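Local coordinates for protein leucine aminopeptidase (PDB 3TC8) that probably acts as a zinc-dependent aminopeptidase of the M28 peptidase family, at residues Val19-Val31 and Ile290-Glu304. Sequence-based numbering, arbitrary orientation.
Sequences VPDFNADSAYAYV and IDRETLKAAGQTVLE
Val19 lays CG1 against Leu303 CB, where the N-terminal arm starts its run along helix 292-308. At Pro20 the Gln300 carboxamide takes its first hold on the arm's backbone: NE2 gives a nearly straight bond (174°) to Pro20 O at 2.9 Å, in both the amide and the carbonyl plane. Asp21 OD1, in one of its two conformers, forms a salt bridge with Lys296 NZ, weak as a hydrogen bond. At Phe22 the backbone N donates to Gln300 OE1 at 2.8 Å; Lys296 NZ also donates to that OE1 and reaches Phe22 O in the carbonyl plane. A leucine in place of Gln300 would probably leave Pro20 O and Phe22 N without these mates and Lys296 NZ with one acceptor fewer. With CG anti to the backbone N (chi1 179°), the Phe22 ring drops onto the helix, and Gly299 CA makes a CH-pi contact over one face, 3.7 Å from the centroid. Asp25 OD1, likewise in one of two conformers, makes a salt bridge to Arg292 NE at 2.9 Å, weak as a hydrogen bond, and the guanidinium lies flat on Tyr28, planes 16° apart. Amide and ammonium thus grip the arm's backbone beside Phe22, while the guanidinium ties in helix 24-36.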
ATOM      1  N   VAL A  19     -16.081  -5.468 -15.925  1.00 16.70           N
ATOM      2  CA  VAL A  19     -14.886  -5.198 -15.157  1.00 12.83           C
ATOM      3  C   VAL A  19     -13.687  -4.968 -16.090  1.00 11.38           C
ATOM      4  O   VAL A  19     -13.389  -5.836 -16.908  1.00 12.67           O
ATOM      5  CB  VAL A  19     -14.605  -6.323 -14.159  1.00 11.40           C
ATOM      6  CG1 VAL A  19     -13.421  -5.940 -13.277  1.00 12.49           C
ATOM      7  CG2 VAL A  19     -15.818  -6.634 -13.275  1.00 13.23           C
ATOM      8  N   PRO A  20     -12.962  -3.858 -15.948  1.00 10.97           N
ATOM      9  CA  PRO A  20     -11.780  -3.656 -16.744  1.00 11.22           C
ATOM     10  C   PRO A  20     -10.718  -4.722 -16.508  1.00 10.42           C
ATOM     11  O   PRO A  20     -10.666  -5.372 -15.475  1.00 11.20           O
ATOM     12  CB  PRO A  20     -11.289  -2.288 -16.264  1.00 13.40           C
ATOM     13  CG  PRO A  20     -12.391  -1.629 -15.672  1.00 14.33           C
ATOM     14  CD  PRO A  20     -13.250  -2.700 -15.102  1.00 12.45           C
ATOM     15  N   ASP A  21      -9.812  -4.810 -17.471  1.00 10.64           N
ATOM     16  CA  ASP A  21      -8.678  -5.724 -17.468  0.50 10.08           C
ATOM     17  C   ASP A  21      -7.468  -5.016 -16.837  1.00 10.72           C
ATOM     18  O   ASP A  21      -6.952  -4.039 -17.410  1.00 13.05           O
ATOM     19  CB  ASP A  21      -8.410  -6.044 -18.948  0.50 10.71           C
ATOM     20  CG  ASP A  21      -7.465  -7.189 -19.183  0.50 12.82           C
ATOM     21  OD1 ASP A  21      -6.770  -7.641 -18.255  0.50 13.14           O
ATOM     22  OD2 ASP A  21      -7.372  -7.630 -20.353  0.50 16.55           O
ATOM     23  N   PHE A  22      -6.987  -5.478 -15.706  1.00  9.29           N
ATOM     24  CA  PHE A  22      -5.772  -4.971 -15.080  1.00  9.39           C
ATOM     25  C   PHE A  22      -4.588  -5.414 -15.948  1.00  8.85           C
ATOM     26  O   PHE A  22      -4.373  -6.610 -16.173  1.00  9.97           O
ATOM     27  CB  PHE A  22      -5.654  -5.584 -13.700  1.00  9.73           C
ATOM     28  CG  PHE A  22      -4.417  -5.172 -12.896  1.00  7.89           C
ATOM     29  CD1 PHE A  22      -3.251  -5.906 -12.972  1.00  9.37           C
ATOM     30  CD2 PHE A  22      -4.488  -4.105 -12.034  1.00  8.49           C
ATOM     31  CE1 PHE A  22      -2.174  -5.573 -12.181  1.00  9.06           C
ATOM     32  CE2 PHE A  22      -3.394  -3.774 -11.230  1.00  8.62           C
ATOM     33  CZ  PHE A  22      -2.263  -4.531 -11.306  1.00  8.44           C
ATOM     34  N   ASN A  23      -3.790  -4.454 -16.412  1.00  8.52           N
ATOM     35  CA  ASN A  23      -2.626  -4.760 -17.232  1.00  8.94           C
ATOM     36  C   ASN A  23      -1.423  -4.911 -16.317  1.00  9.35           C
ATOM     37  O   ASN A  23      -0.878  -3.914 -15.802  1.00  9.22           O
ATOM     38  CB  ASN A  23      -2.443  -3.630 -18.256  1.00  9.94           C
ATOM     39  CG  ASN A  23      -1.308  -3.838 -19.214  1.00 11.45           C
ATOM     40  OD1 ASN A  23      -0.275  -4.349 -18.888  1.00 14.03           O
ATOM     41  ND2 ASN A  23      -1.456  -3.236 -20.380  1.00 16.36           N
ATOM     42  N   ALA A  24      -0.999  -6.154 -16.098  1.00  9.23           N
ATOM     43  CA  ALA A  24       0.084  -6.418 -15.163  1.00  9.87           C
ATOM     44  C   ALA A  24       1.424  -5.903 -15.680  1.00  9.50           C
ATOM     45  O   ALA A  24       2.274  -5.520 -14.863  1.00 10.11           O
ATOM     46  CB  ALA A  24       0.154  -7.880 -14.822  1.00 12.36           C
ATOM     47  N   ASP A  25       1.654  -5.885 -16.990  1.00 10.04           N
ATOM     48  CA  ASP A  25       2.865  -5.293 -17.568  0.50  9.45           C
ATOM     49  C   ASP A  25       2.947  -3.839 -17.177  1.00  9.56           C
ATOM     50  O   ASP A  25       4.009  -3.313 -16.837  1.00  9.89           O
ATOM     51  CB  ASP A  25       2.866  -5.343 -19.109  0.50 10.63           C
ATOM     52  CG  ASP A  25       3.232  -6.711 -19.680  0.50 11.04           C
ATOM     53  OD1 ASP A  25       3.777  -7.594 -18.974  0.50 12.86           O
ATOM     54  OD2 ASP A  25       2.993  -6.874 -20.905  0.50 15.83           O
ATOM     55  N   SER A  26       1.832  -3.147 -17.286  1.00  9.10           N
ATOM     56  CA  SER A  26       1.739  -1.772 -16.905  1.00  9.14           C
ATOM     57  C   SER A  26       2.004  -1.536 -15.418  1.00  8.56           C
ATOM     58  O   SER A  26       2.773  -0.643 -15.039  1.00  9.09           O
ATOM     59  CB  SER A  26       0.376  -1.213 -17.309  1.00  9.95           C
ATOM     60  OG  SER A  26       0.131   0.069 -16.743  1.00 10.51           O
ATOM     61  N   ALA A  27       1.364  -2.351 -14.588  1.00  8.22           N
ATOM     62  CA  ALA A  27       1.627  -2.249 -13.161  1.00  8.12           C
ATOM     63  C   ALA A  27       3.119  -2.454 -12.861  1.00  8.34           C
ATOM     64  O   ALA A  27       3.696  -1.751 -12.035  1.00  8.44           O
ATOM     65  CB  ALA A  27       0.763  -3.252 -12.405  1.00  9.12           C
ATOM     66  N   TYR A  28       3.711  -3.468 -13.474  1.00  8.03           N
ATOM     67  CA  TYR A  28       5.126  -3.735 -13.274  1.00  8.46           C
ATOM     68  C   TYR A  28       5.977  -2.517 -13.631  1.00  8.74           C
ATOM     69  O   TYR A  28       6.878  -2.122 -12.892  1.00  9.00           O
ATOM     70  CB  TYR A  28       5.520  -4.942 -14.125  1.00  9.32           C
ATOM     71  CG  TYR A  28       6.955  -5.362 -13.987  1.00 10.25           C
ATOM     72  CD1 TYR A  28       7.983  -4.709 -14.643  1.00 11.81           C
ATOM     73  CD2 TYR A  28       7.274  -6.445 -13.182  1.00 10.76           C
ATOM     74  CE1 TYR A  28       9.318  -5.160 -14.468  1.00 13.83           C
ATOM     75  CE2 TYR A  28       8.584  -6.888 -13.004  1.00 12.42           C
ATOM     76  CZ  TYR A  28       9.580  -6.238 -13.634  1.00 12.88           C
ATOM     77  OH  TYR A  28      10.902  -6.670 -13.461  1.00 17.17           O
ATOM     78  N   ALA A  29       5.656  -1.881 -14.750  1.00  9.10           N
ATOM     79  CA  ALA A  29       6.392  -0.707 -15.167  1.00  8.66           C
ATOM     80  C   ALA A  29       6.197   0.434 -14.181  1.00  8.87           C
ATOM     81  O   ALA A  29       7.137   1.228 -13.986  1.00  9.16           O
ATOM     82  CB  ALA A  29       5.987  -0.287 -16.576  1.00 10.51           C
ATOM     83  N   TYR A  30       5.003   0.586 -13.589  1.00  8.48           N
ATOM     84  CA  TYR A  30       4.828   1.599 -12.532  1.00  8.04           C
ATOM     85  C   TYR A  30       5.698   1.315 -11.322  1.00  8.45           C
ATOM     86  O   TYR A  30       6.185   2.249 -10.669  1.00  9.21           O
ATOM     87  CB  TYR A  30       3.359   1.744 -12.139  1.00  8.46           C
ATOM     88  CG  TYR A  30       2.461   2.454 -13.104  1.00  8.10           C
ATOM     89  CD1 TYR A  30       2.823   3.686 -13.626  1.00  8.80           C
ATOM     90  CD2 TYR A  30       1.246   1.940 -13.472  1.00  8.61           C
ATOM     91  CE1 TYR A  30       1.974   4.381 -14.498  1.00  9.98           C
ATOM     92  CE2 TYR A  30       0.403   2.621 -14.323  1.00  8.97           C
ATOM     93  CZ  TYR A  30       0.784   3.848 -14.838  1.00  9.26           C
ATOM     94  OH  TYR A  30      -0.085   4.501 -15.688  1.00 11.81           O
ATOM     95  N   VAL A  31       5.860   0.048 -10.939  1.00  8.46           N
ATOM     96  CA  VAL A  31       6.795  -0.300  -9.885  1.00  8.51           C
ATOM     97  C   VAL A  31       8.198   0.122 -10.279  1.00  8.59           C
ATOM     98  O   VAL A  31       8.922   0.759  -9.493  1.00  9.36           O
ATOM     99  CB  VAL A  31       6.723  -1.810  -9.497  1.00  8.42           C
ATOM    100  CG1 VAL A  31       7.659  -2.113  -8.342  1.00  9.53           C
ATOM    101  CG2 VAL A  31       5.306  -2.257  -9.149  1.00  9.18           C
ATOM    102  N   ILE A 290       9.853  -8.914  -8.179  1.00 10.10           N
ATOM    103  CA  ILE A 290       8.562  -8.451  -8.623  1.00 10.20           C
ATOM    104  C   ILE A 290       8.087  -9.308  -9.776  1.00 10.22           C
ATOM    105  O   ILE A 290       8.852  -9.612 -10.689  1.00 12.43           O
ATOM    106  CB  ILE A 290       8.616  -6.956  -8.967  1.00 10.43           C
ATOM    107  CG1 ILE A 290       9.143  -6.146  -7.746  1.00 10.55           C
ATOM    108  CG2 ILE A 290       7.245  -6.422  -9.424  1.00 11.13           C
ATOM    109  CD1 ILE A 290       8.293  -6.234  -6.481  1.00 11.97           C
ATOM    110  N   ASP A 291       6.812  -9.678  -9.723  1.00 10.20           N
ATOM    111  CA  ASP A 291       6.256 -10.686 -10.610  0.75  9.81           C
ATOM    112  C   ASP A 291       4.908 -10.241 -11.147  1.00 10.01           C
ATOM    113  O   ASP A 291       4.005  -9.892 -10.378  1.00 10.55           O
ATOM    114  CB  ASP A 291       6.141 -11.988  -9.836  0.75 10.63           C
ATOM    115  CG  ASP A 291       5.716 -13.097 -10.657  0.75 12.13           C
ATOM    116  OD1 ASP A 291       4.485 -13.282 -10.807  0.75 12.20           O
ATOM    117  OD2 ASP A 291       6.592 -13.837 -11.135  0.75 15.46           O
ATOM    118  N   ARG A 292       4.754 -10.242 -12.468  1.00  9.77           N
ATOM    119  CA  ARG A 292       3.536  -9.822 -13.113  1.00 10.18           C
ATOM    120  C   ARG A 292       2.342 -10.688 -12.704  1.00 10.41           C
ATOM    121  O   ARG A 292       1.230 -10.182 -12.639  1.00 11.91           O
ATOM    122  CB  ARG A 292       3.721  -9.819 -14.615  1.00 10.36           C
ATOM    123  CG  ARG A 292       4.592  -8.726 -15.102  1.00 10.75           C
ATOM    124  CD  ARG A 292       5.072  -8.973 -16.525  1.00 12.38           C
ATOM    125  NE  ARG A 292       5.895  -7.883 -17.064  1.00 14.12           N
ATOM    126  CZ  ARG A 292       7.186  -7.744 -16.851  1.00 13.15           C
ATOM    127  NH1 ARG A 292       7.836  -8.611 -16.089  1.00 13.52           N
ATOM    128  NH2 ARG A 292       7.847  -6.758 -17.437  1.00 15.74           N
ATOM    129  N   GLU A 293       2.549 -11.981 -12.535  1.00 10.43           N
ATOM    130  CA  GLU A 293       1.427 -12.844 -12.185  0.50 10.90           C
ATOM    131  C   GLU A 293       0.880 -12.489 -10.794  1.00 10.33           C
ATOM    132  O   GLU A 293      -0.331 -12.513 -10.580  1.00 10.80           O
ATOM    133  CB  GLU A 293       1.799 -14.321 -12.327  0.50 11.41           C
ATOM    134  CG  GLU A 293       1.824 -14.853 -13.773  0.50 13.56           C
ATOM    135  CD  GLU A 293       2.727 -14.085 -14.730  0.50 16.49           C
ATOM    136  OE1 GLU A 293       2.207 -13.375 -15.641  0.50 17.98           O
ATOM    137  OE2 GLU A 293       3.968 -14.216 -14.610  0.50 20.05           O
ATOM    138  N   THR A 294       1.769 -12.174  -9.843  1.00 10.01           N
ATOM    139  CA  THR A 294       1.292 -11.764  -8.526  1.00  9.65           C
ATOM    140  C   THR A 294       0.522 -10.452  -8.620  1.00  9.02           C
ATOM    141  O   THR A 294      -0.555 -10.302  -8.054  1.00  9.46           O
ATOM    142  CB  THR A 294       2.464 -11.606  -7.544  1.00  9.54           C
ATOM    143  OG1 THR A 294       3.213 -12.820  -7.582  1.00 10.60           O
ATOM    144  CG2 THR A 294       1.991 -11.305  -6.158  1.00 10.16           C
ATOM    145  N   LEU A 295       1.107  -9.458  -9.307  1.00  9.17           N
ATOM    146  CA  LEU A 295       0.429  -8.182  -9.454  1.00  8.47           C
ATOM    147  C   LEU A 295      -0.943  -8.360 -10.097  1.00  8.55           C
ATOM    148  O   LEU A 295      -1.885  -7.709  -9.687  1.00  9.08           O
ATOM    149  CB  LEU A 295       1.302  -7.248 -10.283  1.00  8.55           C
ATOM    150  CG  LEU A 295       2.584  -6.728  -9.653  1.00  8.39           C
ATOM    151  CD1 LEU A 295       3.465  -6.047 -10.672  1.00 10.30           C
ATOM    152  CD2 LEU A 295       2.301  -5.766  -8.471  1.00 10.31           C
ATOM    153  N   LYS A 296      -1.025  -9.208 -11.121  1.00  8.92           N
ATOM    154  CA  LYS A 296      -2.298  -9.465 -11.789  1.00  9.17           C
ATOM    155  C   LYS A 296      -3.327 -10.006 -10.817  1.00  8.87           C
ATOM    156  O   LYS A 296      -4.497  -9.587 -10.821  1.00  9.01           O
ATOM    157  CB  LYS A 296      -2.069 -10.443 -12.946  1.00 10.02           C
ATOM    158  CG  LYS A 296      -3.351 -10.814 -13.711  1.00 10.31           C
ATOM    159  CD  LYS A 296      -4.039  -9.654 -14.370  1.00  9.84           C
ATOM    160  CE  LYS A 296      -5.063 -10.120 -15.362  1.00 10.38           C
ATOM    161  NZ  LYS A 296      -5.862  -9.018 -15.959  1.00 10.74           N
ATOM    162  N   ALA A 297      -2.940 -10.986 -10.007  1.00  9.09           N
ATOM    163  CA  ALA A 297      -3.885 -11.601  -9.071  1.00  9.13           C
ATOM    164  C   ALA A 297      -4.434 -10.553  -8.103  1.00  9.26           C
ATOM    165  O   ALA A 297      -5.633 -10.482  -7.868  1.00  9.23           O
ATOM    166  CB  ALA A 297      -3.209 -12.736  -8.315  1.00 11.26           C
ATOM    167  N   ALA A 298      -3.544  -9.741  -7.514  1.00  8.29           N
ATOM    168  CA  ALA A 298      -3.990  -8.716  -6.601  1.00  8.58           C
ATOM    169  C   ALA A 298      -4.862  -7.698  -7.278  1.00  8.72           C
ATOM    170  O   ALA A 298      -5.938  -7.312  -6.788  1.00  8.87           O
ATOM    171  CB  ALA A 298      -2.792  -8.081  -5.909  1.00  9.81           C
ATOM    172  N   GLY A 299      -4.374  -7.162  -8.390  1.00  8.24           N
ATOM    173  CA  GLY A 299      -5.050  -6.072  -9.033  1.00  8.05           C
ATOM    174  C   GLY A 299      -6.381  -6.436  -9.659  1.00  7.39           C
ATOM    175  O   GLY A 299      -7.333  -5.636  -9.556  1.00  8.42           O
ATOM    176  N   GLN A 300      -6.427  -7.571 -10.334  1.00  7.83           N
ATOM    177  CA  GLN A 300      -7.678  -7.968 -10.959  1.00  8.61           C
ATOM    178  C   GLN A 300      -8.732  -8.269  -9.904  1.00  8.61           C
ATOM    179  O   GLN A 300      -9.914  -7.979 -10.132  1.00  9.46           O
ATOM    180  CB  GLN A 300      -7.447  -9.166 -11.893  1.00  8.76           C
ATOM    181  CG  GLN A 300      -8.647  -9.396 -12.827  1.00  9.62           C
ATOM    182  CD  GLN A 300      -8.839  -8.256 -13.771  1.00  8.68           C
ATOM    183  OE1 GLN A 300      -7.889  -7.837 -14.427  1.00 10.72           O
ATOM    184  NE2 GLN A 300     -10.032  -7.681 -13.821  1.00 10.62           N
ATOM    185  N   THR A 301      -8.332  -8.860  -8.793  1.00  8.03           N
ATOM    186  CA  THR A 301      -9.280  -9.116  -7.700  1.00  8.13           C
ATOM    187  C   THR A 301      -9.869  -7.818  -7.183  1.00  8.24           C
ATOM    188  O   THR A 301     -11.087  -7.697  -6.981  1.00  8.95           O
ATOM    189  CB  THR A 301      -8.619  -9.954  -6.589  1.00  8.77           C
ATOM    190  OG1 THR A 301      -8.230 -11.211  -7.110  1.00  9.25           O
ATOM    191  CG2 THR A 301      -9.530 -10.141  -5.375  1.00 10.41           C
ATOM    192  N   VAL A 302      -9.024  -6.775  -6.973  1.00  7.99           N
ATOM    193  CA  VAL A 302      -9.546  -5.538  -6.496  1.00  8.05           C
ATOM    194  C   VAL A 302     -10.520  -4.936  -7.510  1.00  8.51           C
ATOM    195  O   VAL A 302     -11.570  -4.403  -7.141  1.00  9.17           O
ATOM    196  CB  VAL A 302      -8.399  -4.548  -6.121  1.00  8.73           C
ATOM    197  CG1 VAL A 302      -8.945  -3.177  -5.853  1.00 10.07           C
ATOM    198  CG2 VAL A 302      -7.611  -5.071  -4.931  1.00 10.45           C
ATOM    199  N   LEU A 303     -10.179  -4.951  -8.799  1.00  8.10           N
ATOM    200  CA  LEU A 303     -11.117  -4.427  -9.795  1.00  8.66           C
ATOM    201  C   LEU A 303     -12.464  -5.152  -9.730  1.00  8.29           C
ATOM    202  O   LEU A 303     -13.513  -4.563  -9.819  1.00  9.17           O
ATOM    203  CB  LEU A 303     -10.525  -4.561 -11.216  1.00  8.44           C
ATOM    204  CG  LEU A 303      -9.376  -3.610 -11.534  1.00  8.81           C
ATOM    205  CD1 LEU A 303      -8.825  -3.916 -12.911  1.00 11.48           C
ATOM    206  CD2 LEU A 303      -9.796  -2.163 -11.452  1.00 10.69           C
ATOM    207  N   GLU A 304     -12.403  -6.464  -9.676  1.00  8.81           N
ATOM    208  CA  GLU A 304     -13.644  -7.264  -9.596  1.00  9.21           C
ATOM    209  C   GLU A 304     -14.531  -6.830  -8.440  1.00  8.79           C
ATOM    210  O   GLU A 304     -15.740  -6.719  -8.593  1.00  9.38           O
ATOM    211  CB  GLU A 304     -13.314  -8.739  -9.523  1.00  9.88           C
ATOM    212  CG  GLU A 304     -14.544  -9.672  -9.534  1.00 10.46           C
ATOM    213  CD  GLU A 304     -15.226  -9.748 -10.905  1.00 11.63           C
ATOM    214  OE1 GLU A 304     -14.563  -9.507 -11.937  1.00 13.65           O
ATOM    215  OE2 GLU A 304     -16.423 -10.130 -10.968  1.00 13.18           O
TER
HETATM  216  O   HOH W   1       6.510  -4.116 -17.939  1.00 31.04           O
HETATM  217  O   HOH W   2      11.308  -8.769 -11.782  1.00 18.93           O
HETATM  218  O   HOH W   3      10.711  -9.060 -15.751  1.00 32.77           O